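Nsp15 (Middle East respiratory syndrome-related coronavirus, PDB 5YVD) cleaves RNA as the endoribonuclease of the coronavirus replicase, probably with the uridylate preference of the EndoU family, and assembles from six copies. Local coordinates at residues A[68-73]-A[151-156]; A[190-195]-A[292-297]; A[3-8]-A[54-59]. All coordinates share one frame; numbering follows the deposited sequence.

Interaction 1 (A[68-73]-A[151-156]); sequences DFKLLH and PDYAYF
Asp68, the residue just before helix 69-74, lays its carboxylate almost parallel to the ring of Tyr155, with the planes 10° apart and OD1 of Asp68 3.8 Å from CD2 of Tyr155. OD1 of Asp68 also accepts from N of Phe69 at 2.7 Å, met from above the carboxylate plane, while OD2 is bonded to Ser194; with both oxygens engaged, the carboxylate is probably restrained from rotating. A water also bridges the two backbones, accepting from N of Asp68 at 3.2 Å and donating to O of Tyr153 at 3.0 Å.

Phe69 supplies the aromatic part of the contact, a T-shaped pair. With CG beside its own backbone N (chi1 -58°), the ring turns its edge to Tyr155 and sets CE2 of Phe69 over the centre of the Tyr155 ring, 3.6 Å from CZ of Tyr155, the two planes meeting at 65°. The hydroxyl of Tyr155 runs on to the backbone N of Tyr88.

Lys70 then stretches its extended chain across the end of Tyr153 at about a right angle, and NZ of Lys70 donates to OH of Tyr153 at 3.0 Å. Neither group depends on this bond alone: the ammonium also reaches Ser194 and Thr192, and the tyrosine hydroxyl meets the carbonyl of Thr192. Leu71 closes the row by reaching toward Pro151, CD1 of Leu71 meeting CD of Pro151 at 3.9 Å. Pro151 in turn lays CG over one face of the Tyr153 ring, near its rim.

The whole contact is buried within the middle domain: the first turn of helix 69-74 rests on strand 153-156, which pairs antiparallel with strand 159-162, and Ile160 of that partner strand touches both Tyr153 and Tyr155.

Interaction 2 (A[190-195]-A[292-297]); sequences IYTQSR and IDLKLD
Arg195 grips Asp293 side-on, the two flat groups nearly coplanar at 26°, although the side chains as wholes cross at about a right angle. NE of Arg195 points at OD1 of Asp293 over 3.3 Å, nearly straight and on the syn lone pair, while NH2 of Arg195 donates to OD2 of Asp293 at 2.7 Å, also from the syn side. Asp293 can present its carboxylate this way because CG stands anti to the backbone N (chi1 175°), reaching across to the other segment. There OD1 of Asp293 gains a second donor, the backbone N of Arg195 at 2.8 Å, so that one arginine engages the acid through both its side chain and its main chain.

This pairing lies in the EndoU-type endoribonuclease domain, where the loop 190-195 runs past the approach to helix 296-304 and Lys295 holds the N-cap position. Helix 205-212 adds a further carboxylate: OE1 of Glu207 forms a salt bridge with NH1 of Arg195, probably helping to hold the guanidinium's orientation, and its OE2 takes the backbone N of Leu296.

The backbone of Asp293 joins in too, its O accepting from N of Gln193 at 3.0 Å. The amide of Gln193 folds back, the chain bent at chi2, and NE2 bonds to O of Tyr191; that carbonyl also receives a water, which accepts from N of Lys295 at 2.7 Å. On the apolar side Ile190 and Leu294 cross at about a right angle, with CG2 of Ile190 3.5 Å from CD2 of Leu294, and CG2 of Thr192 rests obliquely against CG2 of Ile292 at 3.5 Å.

Interaction 3 (A[3-8]-A[54-59]); sequences ENIAFN and AFELYA
A helix-helix packing in the N-terminal oligomerisation domain brings Ile5 of helix 2-12 against Phe55, Glu56 and Ala59 of helix 51-59. The short axes run in broadly the same direction, crossing at 38° with a closest approach of 10.3 Å, and no hydrogen bond joins the two segments. Ile5 provides most of the first helix's share by dividing its branches. CG2 of Ile5, anti to the backbone N, enters between two residues one turn apart, 3.7 Å from CE2 of Phe55 and 3.8 Å from CB of Ala59. The other branch goes to the side: CD1 of Ile5 lies 3.6 Å from CG of Glu56, meeting the extended chain of Glu56 from its CG to the carboxylate and crossing it at about a right angle. The acid's OE2 pairs with Lys60. Met42 of strand 38-44 packs against both Ala6 and Phe55, placing the strand beside the helix pair. Near the N-terminal start of helix 2-12, OE2 of Glu3 bonds to the backbone N of Leu2 of a neighbouring subunit. Phe55 slides past Ile5 to present its ring edge to the first helix, CZ of Phe55 ending 4.1 Å from CA of Ala6.

From the N terminus, interaction 3 comes first, closing the chain from helix 2-12 through the strands between residues 24 and 44 to helix 51-59 within the N-terminal domain. Interaction 1 then closes a loop of 77 residues within the middle domain, and interaction 2 one of 96 residues within the endoribonuclease domain. The three loops follow in series; none nests in or crosses another. Interactions 1 and 2, with centres about 12 Å apart, nevertheless meet directly: loop 190-195 lies against Pro151 and Tyr153 and stitches the middle domain to the catalytic one. Interaction 3 stands apart, its centre about 26 Å from that of interaction 1 and 36 Å from that of interaction 2.

Interaction 1 (A[68-73]-A[151-156])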
# COMPACT_ATOMS: atom_id res chain seq x y z
N ASP A 68 5.36 25.29 23.68
CA ASP A 68 5.47 24.91 22.27
C ASP A 68 6.56 23.85 22.11
O ASP A 68 7.54 23.82 22.85
CB ASP A 68 5.73 26.14 21.38
CG ASP A 68 5.60 25.83 19.88
OD1 ASP A 68 5.07 24.73 19.54
OD2 ASP A 68 6.02 26.68 19.06
N PHE A 69 6.38 22.97 21.13
CA PHE A 69 7.23 21.79 21.00
C PHE A 69 8.72 22.07 21.03
O PHE A 69 9.47 21.31 21.64
CB PHE A 69 6.88 21.01 19.73
CG PHE A 69 5.45 20.58 19.68
CD1 PHE A 69 5.01 19.54 20.45
CD2 PHE A 69 4.54 21.26 18.90
CE1 PHE A 69 3.70 19.15 20.44
CE2 PHE A 69 3.21 20.87 18.87
CZ PHE A 69 2.79 19.82 19.64
N LYS A 70 9.15 23.14 20.36
CA LYS A 70 10.57 23.45 20.28
C LYS A 70 11.20 23.65 21.66
O LYS A 70 12.40 23.43 21.84
CB LYS A 70 10.80 24.71 19.42
CG LYS A 70 10.46 26.00 20.14
CD LYS A 70 10.12 27.17 19.23
CE LYS A 70 9.42 28.26 20.04
NZ LYS A 70 9.15 29.48 19.24
N LEU A 71 10.41 24.06 22.65
CA LEU A 71 10.93 24.15 24.00
C LEU A 71 11.14 22.73 24.57
O LEU A 71 12.16 22.43 25.20
CB LEU A 71 10.01 24.97 24.90
CG LEU A 71 9.78 26.44 24.51
CD1 LEU A 71 9.10 27.17 25.65
CD2 LEU A 71 11.05 27.18 24.12
N LEU A 72 10.19 21.85 24.32
CA LEU A 72 10.32 20.50 24.81
C LEU A 72 11.55 19.88 24.19
O LEU A 72 12.39 19.34 24.90
CB LEU A 72 9.08 19.69 24.50
CG LEU A 72 7.76 20.31 24.99
CD1 LEU A 72 6.64 19.29 24.81
CD2 LEU A 72 7.82 20.82 26.43
N HIS A 73 11.67 20.00 22.88
CA HIS A 73 12.85 19.49 22.15
C HIS A 73 14.17 20.07 22.65
O HIS A 73 15.15 19.36 22.78
CB HIS A 73 12.67 19.77 20.65
CG HIS A 73 13.90 19.52 19.82
ND1 HIS A 73 14.47 18.27 19.70
CD2 HIS A 73 14.63 20.35 19.05
CE1 HIS A 73 15.52 18.35 18.89
NE2 HIS A 73 15.63 19.60 18.48
N PRO A 151 7.56 31.71 27.96
CA PRO A 151 7.20 32.95 27.26
C PRO A 151 5.73 33.32 27.36
O PRO A 151 4.95 32.59 27.94
CB PRO A 151 7.58 32.65 25.81
CG PRO A 151 7.43 31.16 25.68
CD PRO A 151 7.76 30.58 27.02
N ASP A 152 5.34 34.46 26.79
CA ASP A 152 3.94 34.93 26.86
C ASP A 152 3.03 34.30 25.80
O ASP A 152 2.09 34.96 25.31
CB ASP A 152 3.88 36.45 26.76
CG ASP A 152 4.54 37.14 27.93
OD1 ASP A 152 4.53 36.57 29.05
OD2 ASP A 152 5.06 38.26 27.73
N TYR A 153 3.30 33.03 25.48
CA TYR A 153 2.44 32.28 24.60
C TYR A 153 2.61 30.78 24.81
O TYR A 153 3.55 30.33 25.46
CB TYR A 153 2.78 32.62 23.17
CG TYR A 153 4.17 32.12 22.78
CD1 TYR A 153 5.28 32.97 22.87
CD2 TYR A 153 4.37 30.82 22.30
CE1 TYR A 153 6.54 32.53 22.51
CE2 TYR A 153 5.63 30.37 21.94
CZ TYR A 153 6.72 31.23 22.04
OH TYR A 153 8.01 30.82 21.67
N ALA A 154 1.72 30.01 24.20
CA ALA A 154 1.71 28.55 24.34
C ALA A 154 0.91 27.94 23.18
O ALA A 154 0.28 28.64 22.40
CB ALA A 154 1.10 28.16 25.69
N TYR A 155 0.94 26.62 23.09
CA TYR A 155 0.29 25.92 22.01
C TYR A 155 -1.01 25.35 22.54
O TYR A 155 -1.02 24.82 23.64
CB TYR A 155 1.21 24.81 21.56
CG TYR A 155 0.83 24.09 20.30
CD1 TYR A 155 0.04 22.94 20.33
CD2 TYR A 155 1.31 24.52 19.08
CE1 TYR A 155 -0.26 22.25 19.16
CE2 TYR A 155 1.00 23.85 17.91
CZ TYR A 155 0.23 22.72 17.95
OH TYR A 155 -0.04 22.10 16.76
N PHE A 156 -2.10 25.45 21.78
CA PHE A 156 -3.37 24.82 22.17
C PHE A 156 -4.20 24.38 20.95
O PHE A 156 -4.57 25.22 20.12
CB PHE A 156 -4.18 25.75 23.09
CG PHE A 156 -5.49 25.17 23.58
CD1 PHE A 156 -5.54 23.90 24.15
CD2 PHE A 156 -6.67 25.91 23.51
CE1 PHE A 156 -6.74 23.38 24.60
CE2 PHE A 156 -7.87 25.40 23.96
CZ PHE A 156 -7.91 24.14 24.51
O HOH W 1 5.65 28.21 24.91

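Interaction 2 (A[190-195]-A[292-297])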
# COMPACT_ATOMS: atom_id res chain seq x y z
N ILE A 190 16.17 34.62 25.96
CA ILE A 190 15.29 35.33 25.04
C ILE A 190 14.36 34.24 24.46
O ILE A 190 14.71 33.05 24.50
CB ILE A 190 16.17 36.10 23.99
CG1 ILE A 190 16.35 37.55 24.44
CG2 ILE A 190 15.66 36.07 22.56
CD1 ILE A 190 15.06 38.33 24.57
N TYR A 191 13.16 34.61 23.98
CA TYR A 191 12.30 33.60 23.31
C TYR A 191 11.90 33.96 21.88
O TYR A 191 11.43 35.06 21.62
CB TYR A 191 11.04 33.37 24.11
CG TYR A 191 11.23 32.54 25.33
CD1 TYR A 191 11.43 31.16 25.24
CD2 TYR A 191 11.21 33.12 26.59
CE1 TYR A 191 11.60 30.38 26.37
CE2 TYR A 191 11.38 32.37 27.73
CZ TYR A 191 11.57 30.99 27.63
OH TYR A 191 11.73 30.23 28.78
N THR A 192 12.05 33.01 20.96
CA THR A 192 11.44 33.12 19.63
C THR A 192 9.95 33.13 19.84
O THR A 192 9.49 32.78 20.91
CB THR A 192 11.82 31.93 18.73
OG1 THR A 192 11.54 30.70 19.39
CG2 THR A 192 13.30 31.99 18.38
N GLN A 193 9.17 33.53 18.85
CA GLN A 193 7.75 33.86 19.10
C GLN A 193 6.73 33.00 18.38
O GLN A 193 5.55 33.26 18.47
CB GLN A 193 7.48 35.32 18.75
CG GLN A 193 8.27 36.29 19.60
CD GLN A 193 7.73 36.37 20.99
OE1 GLN A 193 6.53 36.35 21.22
NE2 GLN A 193 8.63 36.47 21.95
N SER A 194 7.20 32.00 17.63
CA SER A 194 6.31 31.01 17.04
C SER A 194 5.26 31.60 16.08
O SER A 194 4.16 31.08 15.98
CB SER A 194 5.61 30.22 18.17
OG SER A 194 6.54 29.58 19.05
N ARG A 195 5.58 32.67 15.37
CA ARG A 195 4.65 33.24 14.39
C ARG A 195 4.95 32.65 13.03
O ARG A 195 5.95 31.91 12.86
CB ARG A 195 4.78 34.76 14.33
CG ARG A 195 4.37 35.44 15.62
CD ARG A 195 4.68 36.92 15.61
NE ARG A 195 6.12 37.16 15.73
CZ ARG A 195 6.67 38.33 16.04
NH1 ARG A 195 5.89 39.38 16.30
NH2 ARG A 195 7.99 38.43 16.11
N ILE A 292 15.00 33.14 12.02
CA ILE A 292 14.54 33.15 13.41
C ILE A 292 13.44 34.20 13.55
O ILE A 292 13.54 35.28 12.98
CB ILE A 292 15.65 33.55 14.37
CG1 ILE A 292 16.98 32.95 13.95
CG2 ILE A 292 15.33 33.11 15.79
CD1 ILE A 292 17.02 31.43 14.10
N ASP A 293 12.43 33.88 14.34
CA ASP A 293 11.36 34.81 14.65
C ASP A 293 11.59 35.40 16.04
O ASP A 293 10.96 34.99 17.01
CB ASP A 293 10.01 34.10 14.57
CG ASP A 293 8.87 34.97 15.00
OD1 ASP A 293 7.83 34.41 15.37
OD2 ASP A 293 8.99 36.20 14.96
N LEU A 294 12.51 36.34 16.14
CA LEU A 294 12.68 37.08 17.38
C LEU A 294 11.82 38.33 17.34
O LEU A 294 11.61 38.91 16.27
CB LEU A 294 14.13 37.51 17.57
CG LEU A 294 15.11 36.36 17.71
CD1 LEU A 294 16.53 36.85 17.41
CD2 LEU A 294 15.01 35.70 19.10
N LYS A 295 11.34 38.74 18.51
CA LYS A 295 10.87 40.09 18.70
C LYS A 295 11.93 40.99 18.09
O LYS A 295 13.12 40.79 18.35
CB LYS A 295 10.72 40.38 20.19
CG LYS A 295 10.05 41.71 20.53
CD LYS A 295 8.55 41.56 20.65
CE LYS A 295 8.13 40.94 21.97
NZ LYS A 295 8.33 41.82 23.15
N LEU A 296 11.54 41.93 17.24
CA LEU A 296 12.53 42.72 16.50
C LEU A 296 13.39 43.56 17.45
O LEU A 296 14.60 43.70 17.25
CB LEU A 296 11.85 43.62 15.48
CG LEU A 296 12.68 44.68 14.76
CD1 LEU A 296 13.71 44.06 13.84
CD2 LEU A 296 11.74 45.59 13.99
N ASP A 297 12.77 44.10 18.49
CA ASP A 297 13.50 44.82 19.53
C ASP A 297 14.62 43.97 20.12
O ASP A 297 15.72 44.44 20.37
CB ASP A 297 12.56 45.23 20.66
CG ASP A 297 11.38 46.03 20.20
OD1 ASP A 297 11.39 47.24 20.43
OD2 ASP A 297 10.44 45.43 19.62
O HOH W 2 12.58 37.67 20.70

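Interaction 3 (A[3-8]-A[54-59])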
# COMPACT_ATOMS: atom_id res chain seq x y z
N GLU A 3 -12.94 -0.00 17.87
CA GLU A 3 -14.30 0.51 17.59
C GLU A 3 -14.85 1.38 18.69
O GLU A 3 -15.72 2.21 18.45
CB GLU A 3 -15.32 -0.54 17.16
CG GLU A 3 -14.98 -1.99 17.36
CD GLU A 3 -13.97 -2.48 16.36
OE1 GLU A 3 -14.32 -2.52 15.16
OE2 GLU A 3 -12.84 -2.81 16.81
N ASN A 4 -14.32 1.21 19.89
CA ASN A 4 -14.71 2.03 21.02
C ASN A 4 -14.09 3.42 20.93
O ASN A 4 -14.71 4.44 21.26
CB ASN A 4 -14.31 1.37 22.34
CG ASN A 4 -14.51 2.27 23.51
OD1 ASN A 4 -13.56 2.67 24.15
ND2 ASN A 4 -15.75 2.64 23.76
N ILE A 5 -12.87 3.44 20.44
CA ILE A 5 -12.19 4.69 20.20
C ILE A 5 -12.92 5.47 19.13
O ILE A 5 -13.18 6.66 19.29
CB ILE A 5 -10.74 4.41 19.79
CG1 ILE A 5 -9.98 3.95 21.03
CG2 ILE A 5 -10.10 5.64 19.17
CD1 ILE A 5 -8.83 3.04 20.72
N ALA A 6 -13.28 4.79 18.05
CA ALA A 6 -14.10 5.39 17.01
C ALA A 6 -15.38 5.99 17.58
O ALA A 6 -15.85 7.01 17.12
CB ALA A 6 -14.44 4.35 15.95
N PHE A 7 -15.94 5.34 18.59
CA PHE A 7 -17.21 5.78 19.15
C PHE A 7 -17.02 7.07 19.93
O PHE A 7 -17.75 8.03 19.75
CB PHE A 7 -17.79 4.67 20.02
CG PHE A 7 -19.12 5.02 20.66
CD1 PHE A 7 -20.31 4.69 20.03
CD2 PHE A 7 -19.15 5.63 21.93
CE1 PHE A 7 -21.53 5.01 20.62
CE2 PHE A 7 -20.36 5.93 22.52
CZ PHE A 7 -21.55 5.62 21.87
N ASN A 8 -16.00 7.09 20.77
CA ASN A 8 -15.65 8.31 21.51
C ASN A 8 -15.38 9.49 20.54
O ASN A 8 -15.90 10.60 20.72
CB ASN A 8 -14.41 8.07 22.40
CG ASN A 8 -14.74 7.29 23.65
OD1 ASN A 8 -14.66 7.82 24.75
ND2 ASN A 8 -15.08 6.02 23.50
N ALA A 54 -1.98 5.13 15.20
CA ALA A 54 -1.82 6.55 14.98
C ALA A 54 -3.14 7.26 15.26
O ALA A 54 -3.19 8.32 15.86
CB ALA A 54 -1.38 6.82 13.57
N PHE A 55 -4.22 6.62 14.84
CA PHE A 55 -5.57 7.09 15.10
C PHE A 55 -5.90 7.11 16.56
O PHE A 55 -6.66 7.99 17.00
CB PHE A 55 -6.55 6.16 14.36
CG PHE A 55 -8.00 6.39 14.70
CD1 PHE A 55 -8.60 7.62 14.50
CD2 PHE A 55 -8.77 5.34 15.16
CE1 PHE A 55 -9.94 7.80 14.77
CE2 PHE A 55 -10.10 5.52 15.45
CZ PHE A 55 -10.68 6.74 15.25
N GLU A 56 -5.40 6.13 17.32
CA GLU A 56 -5.70 6.04 18.76
C GLU A 56 -4.97 7.17 19.51
O GLU A 56 -5.53 7.85 20.36
CB GLU A 56 -5.32 4.65 19.31
CG GLU A 56 -5.51 4.45 20.81
CD GLU A 56 -5.11 3.07 21.33
OE1 GLU A 56 -5.26 2.08 20.58
OE2 GLU A 56 -4.67 2.96 22.51
N LEU A 57 -3.71 7.39 19.16
CA LEU A 57 -2.92 8.41 19.81
C LEU A 57 -3.49 9.77 19.50
O LEU A 57 -3.57 10.64 20.37
CB LEU A 57 -1.50 8.34 19.32
CG LEU A 57 -0.73 7.10 19.76
CD1 LEU A 57 0.71 7.12 19.28
CD2 LEU A 57 -0.79 6.95 21.27
N TYR A 58 -3.87 9.96 18.25
CA TYR A 58 -4.70 11.10 17.88
C TYR A 58 -5.91 11.27 18.80
O TYR A 58 -6.09 12.33 19.39
CB TYR A 58 -5.17 10.98 16.45
CG TYR A 58 -6.09 12.09 16.05
CD1 TYR A 58 -7.43 11.84 15.71
CD2 TYR A 58 -5.64 13.39 16.05
CE1 TYR A 58 -8.27 12.87 15.37
CE2 TYR A 58 -6.48 14.42 15.71
CZ TYR A 58 -7.78 14.16 15.38
OH TYR A 58 -8.57 15.21 15.03
N ALA A 59 -6.73 10.25 18.94
CA ALA A 59 -7.93 10.39 19.77
C ALA A 59 -7.62 10.62 21.23
O ALA A 59 -8.41 11.24 21.94
CB ALA A 59 -8.84 9.18 19.63